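Local coordinates for pyridine nucleotide-disulphide oxidoreductase dimerisation region (Escherichia coli BL21, PDB 6KYY), which probably helps the cell resist reactive chlorine species as an FAD-dependent disulfide reductase, captured here with copper(II), at residues T49-I53 / G54-T58; P202-D205 / R206-D210; I294-G298 / D299-G303; L367-A370 / A371-R374; E438-N441 / D442-S445. One frame throughout, in Å; residues are numbered along the deposited sequence.

Contact 1: T49-I53 / G54-T58; sequences TCINI and GCIPT. With CU (copper (II) ion), chain V; FAD (flavin-adenine dinucleotide), chain N.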
# COMPACT_ATOMS: atom_id res chain seq x y z
N THR B 49 18.70 4.36 15.01
CA THR B 49 17.96 5.62 15.12
C THR B 49 16.50 5.45 14.73
O THR B 49 15.60 5.99 15.38
CB THR B 49 18.64 6.68 14.24
OG1 THR B 49 19.80 7.19 14.91
CG2 THR B 49 17.69 7.83 13.94
N CYS B 50 16.24 4.69 13.66
CA CYS B 50 14.88 4.49 13.16
C CYS B 50 13.95 3.90 14.22
O CYS B 50 12.94 4.50 14.59
CB CYS B 50 14.91 3.60 11.92
SG CYS B 50 13.26 3.00 11.38
N ILE B 51 14.28 2.70 14.70
CA ILE B 51 13.45 1.99 15.66
C ILE B 51 13.04 2.85 16.87
O ILE B 51 11.93 2.71 17.37
CB ILE B 51 14.21 0.73 16.11
CG1 ILE B 51 14.48 -0.17 14.90
CG2 ILE B 51 13.46 0.03 17.26
CD1 ILE B 51 13.49 -1.27 14.71
N ASN B 52 13.93 3.72 17.34
CA ASN B 52 13.78 4.34 18.65
C ASN B 52 13.34 5.80 18.58
O ASN B 52 12.53 6.24 19.40
CB ASN B 52 15.10 4.23 19.42
CG ASN B 52 15.46 2.79 19.75
OD1 ASN B 52 14.76 2.13 20.51
ND2 ASN B 52 16.55 2.29 19.15
N ILE B 53 13.86 6.55 17.61
CA ILE B 53 13.63 7.99 17.55
C ILE B 53 13.35 8.41 16.11
O ILE B 53 13.27 9.61 15.81
CB ILE B 53 14.84 8.75 18.13
CG1 ILE B 53 16.08 8.53 17.27
CG2 ILE B 53 15.12 8.31 19.56
CD1 ILE B 53 17.13 9.61 17.45
N GLY B 54 13.18 7.44 15.21
CA GLY B 54 13.07 7.73 13.79
C GLY B 54 11.76 7.35 13.12
O GLY B 54 10.72 7.93 13.41
N CYS B 55 11.80 6.37 12.21
CA CYS B 55 10.63 6.05 11.40
C CYS B 55 9.50 5.47 12.25
O CYS B 55 8.35 5.90 12.14
CB CYS B 55 10.98 5.04 10.30
SG CYS B 55 12.18 5.50 9.10
N ILE B 56 9.81 4.47 13.08
CA ILE B 56 8.78 3.65 13.70
C ILE B 56 7.95 4.45 14.71
O ILE B 56 6.72 4.43 14.62
CB ILE B 56 9.39 2.40 14.34
CG1 ILE B 56 10.22 1.64 13.30
CG2 ILE B 56 8.29 1.50 14.90
CD1 ILE B 56 10.45 0.19 13.62
N PRO B 57 8.55 5.17 15.67
CA PRO B 57 7.69 5.96 16.58
C PRO B 57 6.95 7.08 15.86
O PRO B 57 5.80 7.36 16.21
CB PRO B 57 8.69 6.51 17.61
CG PRO B 57 9.98 6.55 16.89
CD PRO B 57 9.98 5.34 16.00
N THR B 58 7.59 7.71 14.87
CA THR B 58 6.93 8.77 14.12
C THR B 58 5.70 8.25 13.39
O THR B 58 4.60 8.80 13.52
CB THR B 58 7.91 9.40 13.13
OG1 THR B 58 9.16 9.65 13.79
CG2 THR B 58 7.37 10.70 12.56
CU CU V . 13.55 4.43 10.34
PA FAD N . 21.60 5.12 12.85
O1A FAD N . 21.49 6.60 12.97
O2A FAD N . 20.28 4.37 12.65
O5B FAD N . 22.36 4.52 14.08
C5B FAD N . 23.20 5.35 14.91
C4B FAD N . 23.55 4.57 16.16
O4B FAD N . 24.96 4.74 16.46
C3B FAD N . 22.78 4.99 17.42
O3B FAD N . 22.33 3.84 18.13
C2B FAD N . 23.82 5.79 18.21
O2B FAD N . 23.60 5.69 19.62
C1B FAD N . 25.11 5.07 17.82
N9A FAD N . 26.32 5.87 17.97
C8A FAD N . 26.52 7.16 17.55
N7A FAD N . 27.71 7.64 17.82
C5A FAD N . 28.34 6.59 18.48
C6A FAD N . 29.63 6.45 19.03
N6A FAD N . 30.55 7.41 19.01
N1A FAD N . 29.94 5.27 19.61
C2A FAD N . 29.01 4.30 19.63
N3A FAD N . 27.77 4.32 19.15
C4A FAD N . 27.49 5.50 18.58
N1 FAD N . 14.34 7.18 6.99
C2 FAD N . 13.53 6.58 6.07
O2 FAD N . 13.98 5.81 5.21
N3 FAD N . 12.17 6.82 6.10
C4 FAD N . 11.51 7.66 6.98
O4 FAD N . 10.29 7.79 6.91
C4X FAD N . 12.38 8.30 7.95
N5 FAD N . 11.84 9.08 8.84
C5X FAD N . 12.68 9.68 9.76
C6 FAD N . 12.12 10.54 10.71
C7 FAD N . 12.91 11.17 11.66
C7M FAD N . 12.27 12.08 12.67
C8 FAD N . 14.30 10.94 11.67
C8M FAD N . 15.18 11.61 12.69
C9 FAD N . 14.86 10.09 10.72
C9A FAD N . 14.06 9.46 9.77
N10 FAD N . 14.60 8.59 8.81
C10 FAD N . 13.79 7.99 7.88
C1' FAD N . 16.05 8.32 8.76
C2' FAD N . 16.46 7.08 9.54
O2' FAD N . 16.19 7.26 10.93
C3' FAD N . 17.96 6.84 9.35
O3' FAD N . 18.33 7.29 8.06
C4' FAD N . 18.38 5.38 9.51
O4' FAD N . 18.25 4.99 10.87
C5' FAD N . 19.80 5.13 9.02
O5' FAD N . 20.72 5.43 10.09
P FAD N . 22.18 4.84 10.10
O1P FAD N . 22.16 3.41 9.55
O2P FAD N . 23.11 5.75 9.41
O3P FAD N . 22.55 4.75 11.64
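Cys50 and Cys55 meet through a copper ion that their sulfurs share, with Cys50 SG 1.8 Å and Cys55 SG 2.1 Å from the metal. Cys50 turns its sulfur anti to the backbone N (chi1 168°), which carries SG to 3.2 Å from Cys55 CB. The Cys55 sulfur lies over the face of the flavin, 3.0 Å from FAD C4X. Hydrogen bonds fix the backbone beneath the metal. Cys50 O accepts from Gly54 N at 3.0 Å, the donor standing above the carbonyl plane, and a weaker bond reaches it from Ile56 N. At the other end, Thr49 grips one phosphate of the cofactor twice, through its N to FAD O2A (2.8 Å) and through OG1 to FAD O1A. Among apolar contacts, Ile51 and Ile56 run side by side, with Ile51 CD1 3.5 Å from Ile56 CD1. Pro57 CD lies against the carbonyl Cys50 O. His433 of the second subunit packs against both cysteines. Two cysteines separated by four residues, the second at the start of a helix beside the flavin, are the hallmark of the redox-active site of this pyridine nucleotide-disulfide oxidoreductase family, here holding copper in place of the disulfide.

Contact 2: P202-D205 / R206-D210; sequences PRED and RDIAD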
# COMPACT_ATOMS: atom_id res chain seq x y z
N PRO B 202 10.82 23.85 -1.47
CA PRO B 202 11.36 24.36 -2.74
C PRO B 202 11.93 23.29 -3.65
O PRO B 202 12.17 23.58 -4.83
CB PRO B 202 12.45 25.34 -2.28
CG PRO B 202 12.88 24.82 -0.95
CD PRO B 202 11.67 24.20 -0.32
N ARG B 203 12.17 22.07 -3.16
CA ARG B 203 12.68 21.00 -4.00
C ARG B 203 11.58 20.24 -4.74
O ARG B 203 11.89 19.38 -5.57
CB ARG B 203 13.50 20.01 -3.16
CG ARG B 203 14.95 20.41 -2.97
CD ARG B 203 15.73 19.33 -2.24
NE ARG B 203 15.24 19.13 -0.87
CZ ARG B 203 16.00 19.20 0.21
NH1 ARG B 203 15.47 19.00 1.41
NH2 ARG B 203 17.30 19.46 0.10
N GLU B 204 10.32 20.55 -4.47
CA GLU B 204 9.19 19.91 -5.14
C GLU B 204 8.59 20.87 -6.16
O GLU B 204 9.00 22.02 -6.29
CB GLU B 204 8.15 19.46 -4.12
CG GLU B 204 8.71 18.68 -2.94
CD GLU B 204 9.09 17.26 -3.31
OE1 GLU B 204 8.68 16.80 -4.39
OE2 GLU B 204 9.79 16.61 -2.51
N ASP B 205 7.59 20.38 -6.89
CA ASP B 205 6.87 21.22 -7.83
C ASP B 205 5.94 22.17 -7.09
O ASP B 205 5.50 21.89 -5.97
CB ASP B 205 6.08 20.37 -8.81
CG ASP B 205 6.90 19.93 -10.00
OD1 ASP B 205 7.71 20.74 -10.50
OD2 ASP B 205 6.73 18.77 -10.44
N ARG B 206 5.63 23.30 -7.73
CA ARG B 206 4.72 24.26 -7.11
C ARG B 206 3.30 23.71 -7.04
O ARG B 206 2.57 24.02 -6.09
CB ARG B 206 4.75 25.58 -7.87
CG ARG B 206 6.04 26.39 -7.68
CD ARG B 206 6.34 26.62 -6.21
NE ARG B 206 7.27 25.62 -5.68
CZ ARG B 206 7.45 25.38 -4.38
NH1 ARG B 206 6.78 26.08 -3.48
NH2 ARG B 206 8.31 24.45 -4.00
N ASP B 207 2.89 22.91 -8.02
CA ASP B 207 1.53 22.39 -8.03
C ASP B 207 1.29 21.42 -6.88
O ASP B 207 0.20 21.41 -6.29
CB ASP B 207 1.21 21.73 -9.37
CG ASP B 207 2.35 20.86 -9.87
OD1 ASP B 207 3.05 21.28 -10.81
OD2 ASP B 207 2.53 19.75 -9.33
N ILE B 208 2.28 20.61 -6.54
CA ILE B 208 2.13 19.71 -5.40
C ILE B 208 2.48 20.40 -4.08
O ILE B 208 1.92 20.05 -3.04
CB ILE B 208 2.97 18.43 -5.59
CG1 ILE B 208 4.45 18.77 -5.83
CG2 ILE B 208 2.42 17.60 -6.74
CD1 ILE B 208 5.36 17.56 -5.78
N ALA B 209 3.39 21.37 -4.10
CA ALA B 209 3.65 22.16 -2.90
C ALA B 209 2.42 22.98 -2.51
O ALA B 209 2.09 23.10 -1.33
CB ALA B 209 4.85 23.08 -3.11
N ASP B 210 1.73 23.54 -3.51
CA ASP B 210 0.48 24.25 -3.23
C ASP B 210 -0.57 23.31 -2.67
O ASP B 210 -1.30 23.66 -1.74
CB ASP B 210 -0.03 24.94 -4.49
CG ASP B 210 0.80 26.14 -4.89
OD1 ASP B 210 0.75 26.53 -6.08
OD2 ASP B 210 1.51 26.69 -4.02
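Arg206 folds back over the turn that leads into its own helix, its chain bent at chi2 and chi3, and carries its guanidinium toward the preceding loop. Asp205 O lies over a face of that flat group, and Ala209 CB sits 3.4 Å above its plane, offset toward the rim. Glu204 O is met at the edge, where NH2 makes a weak hydrogen bond of 3.4 Å to it; NH1 is held by Phe200 O. Glu204 and Ile208 cross at about a right angle, so that Ile208 CD1 touches Glu204 CB at 3.8 Å, while the Glu204 carboxylate goes on to a salt bridge with Arg347 and to Tyr337 and Tyr175. The segments form the N-terminal entry to helix 206-218, which follows strand 190-194 of a Rossmann-like parallel sheet; Asp205 takes the N-cap position without a capping bond from its side chain, and its backbone O accepts from Ala209 N at 2.9 Å. Asp205 and Asp207 lie side by side with carboxylate planes 45° apart and OD2 atoms separated by 4.5 Å. Lys386, on strand 384-390 of the dimerisation domain, probably eases this like-charge approach by a salt bridge to Asp207 OD1, and the Asp205 carboxylate accepts from the backbone N atoms of Glu352 and Glu353.

Contact 3: I294-G298 / D299-G303; sequences IWAMG and DVTGG. With FAD (flavin-adenine dinucleotide), chain N.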
# COMPACT_ATOMS: atom_id res chain seq x y z
N ILE B 294 38.84 0.64 6.89
CA ILE B 294 37.81 1.38 7.61
C ILE B 294 36.71 1.75 6.63
O ILE B 294 36.98 2.38 5.59
CB ILE B 294 38.38 2.64 8.29
CG1 ILE B 294 39.31 2.27 9.45
CG2 ILE B 294 37.24 3.55 8.75
CD1 ILE B 294 38.59 1.81 10.70
N TRP B 295 35.49 1.34 6.94
CA TRP B 295 34.32 1.65 6.13
C TRP B 295 33.42 2.64 6.85
O TRP B 295 33.50 2.81 8.07
CB TRP B 295 33.52 0.38 5.80
CG TRP B 295 34.14 -0.51 4.77
CD1 TRP B 295 33.76 -0.64 3.47
CD2 TRP B 295 35.22 -1.42 4.97
NE1 TRP B 295 34.55 -1.57 2.84
CE2 TRP B 295 35.46 -2.06 3.74
CE3 TRP B 295 36.03 -1.76 6.06
CZ2 TRP B 295 36.46 -3.02 3.57
CZ3 TRP B 295 37.02 -2.70 5.90
CH2 TRP B 295 37.23 -3.32 4.66
N ALA B 296 32.55 3.29 6.09
CA ALA B 296 31.52 4.16 6.64
C ALA B 296 30.21 3.84 5.94
O ALA B 296 30.16 3.71 4.71
CB ALA B 296 31.87 5.64 6.46
N MET B 297 29.14 3.71 6.73
CA MET B 297 27.83 3.37 6.20
C MET B 297 26.78 4.25 6.85
O MET B 297 26.89 4.63 8.02
CB MET B 297 27.49 1.89 6.46
CG MET B 297 28.31 0.90 5.65
SD MET B 297 28.26 -0.75 6.37
CE MET B 297 28.67 -0.39 8.07
N GLY B 298 25.75 4.59 6.08
CA GLY B 298 24.62 5.32 6.60
C GLY B 298 24.78 6.82 6.53
O GLY B 298 25.59 7.37 5.77
N ASP B 299 23.99 7.51 7.36
CA ASP B 299 23.92 8.97 7.34
C ASP B 299 25.24 9.63 7.73
O ASP B 299 25.38 10.84 7.53
CB ASP B 299 22.81 9.45 8.27
CG ASP B 299 21.51 8.69 8.06
OD1 ASP B 299 21.34 8.08 6.98
OD2 ASP B 299 20.66 8.71 8.97
N VAL B 300 26.20 8.88 8.28
CA VAL B 300 27.51 9.43 8.56
C VAL B 300 28.31 9.71 7.29
O VAL B 300 29.35 10.37 7.36
CB VAL B 300 28.29 8.49 9.50
CG1 VAL B 300 28.95 7.37 8.71
CG2 VAL B 300 29.32 9.26 10.31
N THR B 301 27.84 9.22 6.15
CA THR B 301 28.51 9.43 4.87
C THR B 301 28.14 10.75 4.21
O THR B 301 28.72 11.08 3.17
CB THR B 301 28.16 8.28 3.90
OG1 THR B 301 26.74 8.10 3.86
CG2 THR B 301 28.81 6.99 4.36
N GLY B 302 27.21 11.51 4.79
CA GLY B 302 26.72 12.68 4.10
C GLY B 302 25.75 12.39 2.98
O GLY B 302 25.31 13.32 2.30
N GLY B 303 25.40 11.12 2.78
CA GLY B 303 24.44 10.74 1.77
C GLY B 303 23.01 11.02 2.21
O GLY B 303 22.75 11.57 3.28
PA FAD N . 21.60 5.12 12.85
O1A FAD N . 21.49 6.60 12.97
O2A FAD N . 20.28 4.37 12.65
O5B FAD N . 22.36 4.52 14.08
C5B FAD N . 23.20 5.35 14.91
C4B FAD N . 23.55 4.57 16.16
O4B FAD N . 24.96 4.74 16.46
C3B FAD N . 22.78 4.99 17.42
O3B FAD N . 22.33 3.84 18.13
C2B FAD N . 23.82 5.79 18.21
O2B FAD N . 23.60 5.69 19.62
C1B FAD N . 25.11 5.07 17.82
N9A FAD N . 26.32 5.87 17.97
C8A FAD N . 26.52 7.16 17.55
N7A FAD N . 27.71 7.64 17.82
C5A FAD N . 28.34 6.59 18.48
C6A FAD N . 29.63 6.45 19.03
N6A FAD N . 30.55 7.41 19.01
N1A FAD N . 29.94 5.27 19.61
C2A FAD N . 29.01 4.30 19.63
N3A FAD N . 27.77 4.32 19.15
C4A FAD N . 27.49 5.50 18.58
N1 FAD N . 14.34 7.18 6.99
C2 FAD N . 13.53 6.58 6.07
O2 FAD N . 13.98 5.81 5.21
N3 FAD N . 12.17 6.82 6.10
C4 FAD N . 11.51 7.66 6.98
O4 FAD N . 10.29 7.79 6.91
C4X FAD N . 12.38 8.30 7.95
N5 FAD N . 11.84 9.08 8.84
C5X FAD N . 12.68 9.68 9.76
C6 FAD N . 12.12 10.54 10.71
C7 FAD N . 12.91 11.17 11.66
C7M FAD N . 12.27 12.08 12.67
C8 FAD N . 14.30 10.94 11.67
C8M FAD N . 15.18 11.61 12.69
C9 FAD N . 14.86 10.09 10.72
C9A FAD N . 14.06 9.46 9.77
N10 FAD N . 14.60 8.59 8.81
C10 FAD N . 13.79 7.99 7.88
C1' FAD N . 16.05 8.32 8.76
C2' FAD N . 16.46 7.08 9.54
O2' FAD N . 16.19 7.26 10.93
C3' FAD N . 17.96 6.84 9.35
O3' FAD N . 18.33 7.29 8.06
C4' FAD N . 18.38 5.38 9.51
O4' FAD N . 18.25 4.99 10.87
C5' FAD N . 19.80 5.13 9.02
O5' FAD N . 20.72 5.43 10.09
P FAD N . 22.18 4.84 10.10
O1P FAD N . 22.16 3.41 9.55
O2P FAD N . 23.11 5.75 9.41
O3P FAD N . 22.55 4.75 11.64
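Gly298 and Asp299, with Thr301 folded back onto them, form the Gly-Asp turn that follows strand 294-296, a flavin-binding fingerprint of the disulfide reductase family. In the first shell Asp299 holds FAD in two ways. Its backbone N donates to the phosphate oxygen O2P at 2.8 Å, while its carboxylate OD2 accepts from the ribityl hydroxyl O3' at 2.9 Å. Placing CG beside the backbone N (chi1 -48°) lets the same residue serve both the pyrophosphate and the sugar chain. Gly298, with no side chain, lets O2P come within 3.2 Å of its CA, and its positive phi of 89° turns the chain there. The next shell fixes this turn. Thr301 N bonds to Gly298 O at 2.9 Å, its approach nearly straight at hydrogen but above the carbonyl plane. Thr301 OG1 is modelled very close to the same oxygen, too close for its geometry to be trusted. Further out, Asp313 OD1 takes the hydrogen of Gly298 N and Asn133 ND2 binds Met297 O, tying the turn to helix 307-321 and to the end of the neighbouring strand 130-132. On the far side of the strand from Met297, Ala296 CB meets two methyl groups: Thr301 CG2 at 3.9 Å and Val300 CG1 at 4.1 Å.

Contact 4: L367-A370 / A371-R374; sequences LPVA and AIPR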
# COMPACT_ATOMS: atom_id res chain seq x y z
N LEU B 367 -3.88 13.62 -12.57
CA LEU B 367 -5.12 12.95 -12.16
C LEU B 367 -5.45 13.33 -10.73
O LEU B 367 -4.69 12.97 -9.80
CB LEU B 367 -5.00 11.43 -12.29
CG LEU B 367 -6.26 10.68 -11.85
CD1 LEU B 367 -7.47 11.14 -12.66
CD2 LEU B 367 -6.07 9.18 -11.96
N PRO B 368 -6.55 14.05 -10.49
CA PRO B 368 -6.95 14.33 -9.11
C PRO B 368 -7.31 13.05 -8.38
O PRO B 368 -7.85 12.10 -8.96
CB PRO B 368 -8.17 15.25 -9.28
CG PRO B 368 -8.68 14.97 -10.66
CD PRO B 368 -7.47 14.63 -11.48
N VAL B 369 -7.00 13.02 -7.08
CA VAL B 369 -7.27 11.83 -6.29
C VAL B 369 -8.77 11.63 -6.10
O VAL B 369 -9.24 10.50 -5.95
CB VAL B 369 -6.51 11.92 -4.95
CG1 VAL B 369 -7.14 11.04 -3.88
CG2 VAL B 369 -5.05 11.54 -5.15
N ALA B 370 -9.54 12.72 -6.16
CA ALA B 370 -11.00 12.61 -6.11
C ALA B 370 -11.56 11.69 -7.18
O ALA B 370 -12.72 11.26 -7.08
CB ALA B 370 -11.63 14.00 -6.24
N ALA B 371 -10.77 11.36 -8.20
CA ALA B 371 -11.18 10.44 -9.26
C ALA B 371 -10.76 9.00 -8.99
O ALA B 371 -11.00 8.14 -9.84
CB ALA B 371 -10.60 10.90 -10.60
N ILE B 372 -10.15 8.72 -7.84
CA ILE B 372 -9.71 7.37 -7.49
C ILE B 372 -10.75 6.79 -6.54
O ILE B 372 -10.80 7.20 -5.36
CB ILE B 372 -8.31 7.38 -6.86
CG1 ILE B 372 -7.33 8.14 -7.74
CG2 ILE B 372 -7.83 5.95 -6.63
CD1 ILE B 372 -5.91 8.13 -7.23
N PRO B 373 -11.58 5.83 -6.97
CA PRO B 373 -12.66 5.34 -6.10
C PRO B 373 -12.17 4.72 -4.80
O PRO B 373 -12.90 4.76 -3.81
CB PRO B 373 -13.37 4.31 -6.99
CG PRO B 373 -13.06 4.73 -8.39
CD PRO B 373 -11.65 5.26 -8.33
N ARG B 374 -10.96 4.15 -4.78
CA ARG B 374 -10.46 3.57 -3.54
C ARG B 374 -10.13 4.64 -2.51
O ARG B 374 -10.22 4.39 -1.30
CB ARG B 374 -9.23 2.71 -3.83
CG ARG B 374 -8.61 2.08 -2.60
CD ARG B 374 -9.31 0.78 -2.21
NE ARG B 374 -9.32 0.55 -0.77
CZ ARG B 374 -8.24 0.34 -0.03
NH1 ARG B 374 -8.36 0.14 1.28
NH2 ARG B 374 -7.03 0.33 -0.58
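With CG anti to the backbone N (chi1 179°), Leu367 stretches over the turn that follows it and sets CD1 against Ala371 CB at 3.8 Å. Ile372 does the reverse: chi1 of -52° puts CG1 beside its own backbone N, and the extended chi2 then carries CD1 back toward Val369. The two branched side chains cross obliquely, Val369 CG2 lying 4.1 Å from Ile372 CD1. Along the way CG1 of Ile372 passes 3.5 Å from Val369 O.

The backbone makes these meetings possible by winding through a short 3-10 turn. Ala371 N donates to Pro368 O at 3.1 Å and Ile372 N to Val369 O at 2.8 Å, each bond spanning three residues. Both bonds are nearly straight at hydrogen, yet both donors stand well above the plane of the carbonyl that receives them. The methyl of Ala371 also rests on Pro368 O, 3.4 Å away. Ala370 O is taken up by Arg376 NH2, which binds the turn to the helix it introduces.

Ile372 occupies the N-cap position of helix 373-377 and packs on Met436, while Val369 packs on Cys403. Pro373, one residue on, packs against Ile56 of the second subunit. The arrangement is a strand-to-helix turn: it leaves strand 362-368, an outermost strand of the antiparallel sheet within this chain, and delivers the chain to the subunit interface of the dimerisation domain that characterises this oxidoreductase family.

Contact 5: E438-N441 / D442-S445; sequences ESLN and DLFS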
# COMPACT_ATOMS: atom_id res chain seq x y z
N GLU B 438 -4.12 0.70 -8.77
CA GLU B 438 -4.86 0.56 -10.02
C GLU B 438 -5.10 1.90 -10.70
O GLU B 438 -5.28 1.94 -11.92
CB GLU B 438 -6.20 -0.13 -9.77
CG GLU B 438 -7.19 0.73 -9.02
CD GLU B 438 -8.62 0.27 -9.21
OE1 GLU B 438 -8.97 -0.15 -10.33
OE2 GLU B 438 -9.40 0.33 -8.23
N SER B 439 -5.09 3.00 -9.94
CA SER B 439 -5.30 4.31 -10.55
C SER B 439 -4.20 4.67 -11.54
O SER B 439 -4.39 5.57 -12.36
CB SER B 439 -5.40 5.39 -9.46
OG SER B 439 -4.25 5.37 -8.63
N LEU B 440 -3.06 3.97 -11.48
CA LEU B 440 -2.05 4.13 -12.51
C LEU B 440 -2.57 3.72 -13.89
O LEU B 440 -2.02 4.15 -14.90
CB LEU B 440 -0.80 3.32 -12.15
CG LEU B 440 -0.02 3.79 -10.93
CD1 LEU B 440 1.01 2.75 -10.51
CD2 LEU B 440 0.65 5.13 -11.18
N ASN B 441 -3.61 2.88 -13.94
CA ASN B 441 -4.30 2.63 -15.20
C ASN B 441 -4.94 3.91 -15.73
O ASN B 441 -4.82 4.24 -16.91
CB ASN B 441 -5.36 1.54 -15.02
CG ASN B 441 -4.77 0.15 -14.98
OD1 ASN B 441 -3.64 -0.07 -15.41
ND2 ASN B 441 -5.53 -0.80 -14.45
N ASP B 442 -5.62 4.64 -14.85
CA ASP B 442 -6.29 5.87 -15.26
C ASP B 442 -5.33 7.05 -15.37
O ASP B 442 -5.60 7.99 -16.12
CB ASP B 442 -7.42 6.20 -14.28
CG ASP B 442 -8.24 4.98 -13.89
OD1 ASP B 442 -8.40 4.73 -12.68
OD2 ASP B 442 -8.73 4.28 -14.80
N LEU B 443 -4.22 7.01 -14.64
CA LEU B 443 -3.29 8.15 -14.65
C LEU B 443 -2.55 8.25 -15.98
O LEU B 443 -2.41 9.35 -16.53
CB LEU B 443 -2.30 8.04 -13.49
CG LEU B 443 -1.14 9.03 -13.54
CD1 LEU B 443 -1.65 10.46 -13.46
CD2 LEU B 443 -0.13 8.75 -12.42
N PHE B 444 -2.06 7.13 -16.50
CA PHE B 444 -1.31 7.11 -17.74
C PHE B 444 -2.18 6.81 -18.95
O PHE B 444 -1.66 6.66 -20.06
CB PHE B 444 -0.16 6.12 -17.65
CG PHE B 444 0.90 6.52 -16.66
CD1 PHE B 444 1.08 5.82 -15.48
CD2 PHE B 444 1.71 7.62 -16.92
CE1 PHE B 444 2.05 6.20 -14.57
CE2 PHE B 444 2.68 8.00 -16.01
CZ PHE B 444 2.85 7.29 -14.84
N SER B 445 -3.50 6.73 -18.77
CA SER B 445 -4.41 6.77 -19.91
C SER B 445 -4.54 8.19 -20.45
O SER B 445 -4.93 8.36 -21.61
CB SER B 445 -5.78 6.23 -19.52
OG SER B 445 -5.71 4.86 -19.16
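Leu440, Leu443 and Phe444 pack locally at the C-terminal end of helix 439-443, a short helix near the C-terminus that lies against the antiparallel sheet of the dimerisation domain. Leu440 runs alongside both partners, and its CD2 branch does the touching: it lies 3.9 Å from Leu443 CD2 and 3.8 Å from Phe444 CE1. The Phe444 ring is met from two directions. Leu443 CG sits 4.3 Å above its plane, over the centre, while Leu440 O approaches the edge near the ring plane, 3.6 Å from CD1.

Backbone bonds wind the turn. Leu443 N reaches Ser439 O at 2.7 Å, nearly along the C=O axis, and Phe444 N makes a weaker bond to Leu440 O at 3.4 Å, at the point where the chain leaves helical geometry. One residue later, the hydroxyl of Ser445 turns back to Asn441 O.

Close to the start of the helix lies the glutamate of the His-Glu pair of this reductase family: Glu438 OE2 bonds to ND1 of His433, the likely proton acceptor, and probably orients its imidazole toward the flavin and cysteines of the second subunit. Glu438 N is held by Ser435 OG, and the hydroxyl of Ser439 by Met436 O. Toward the sheet Leu443 packs on Val365 and Leu385; Phe444 reaches Tyr423 and Leu426, and Asn441 packs on Leu311 of the second subunit.

The contacts follow one another along the chain without interleaving. Contacts 1 and 3, centres about 19 Å apart, both hold the same FAD, one at the cysteine pair and one at the Gly-Asp turn. Contact 2, about 27 Å from contact 1 between centres, lies where helix 206-218 of the nucleotide-binding region meets the dimerisation domain. Contacts 4 and 5 share that domain, centres about 10 Å apart, and touch directly: Ile372 CD1 lies 3.5 Å from Ser439 OG and Leu367 CB 3.7 Å from Leu443 CD1. Although their centres are over 30 Å from that of contact 1 within one chain, dimerisation brings His433, beside contact 5, to the cysteines of the other subunit, so each active site is built from two chains.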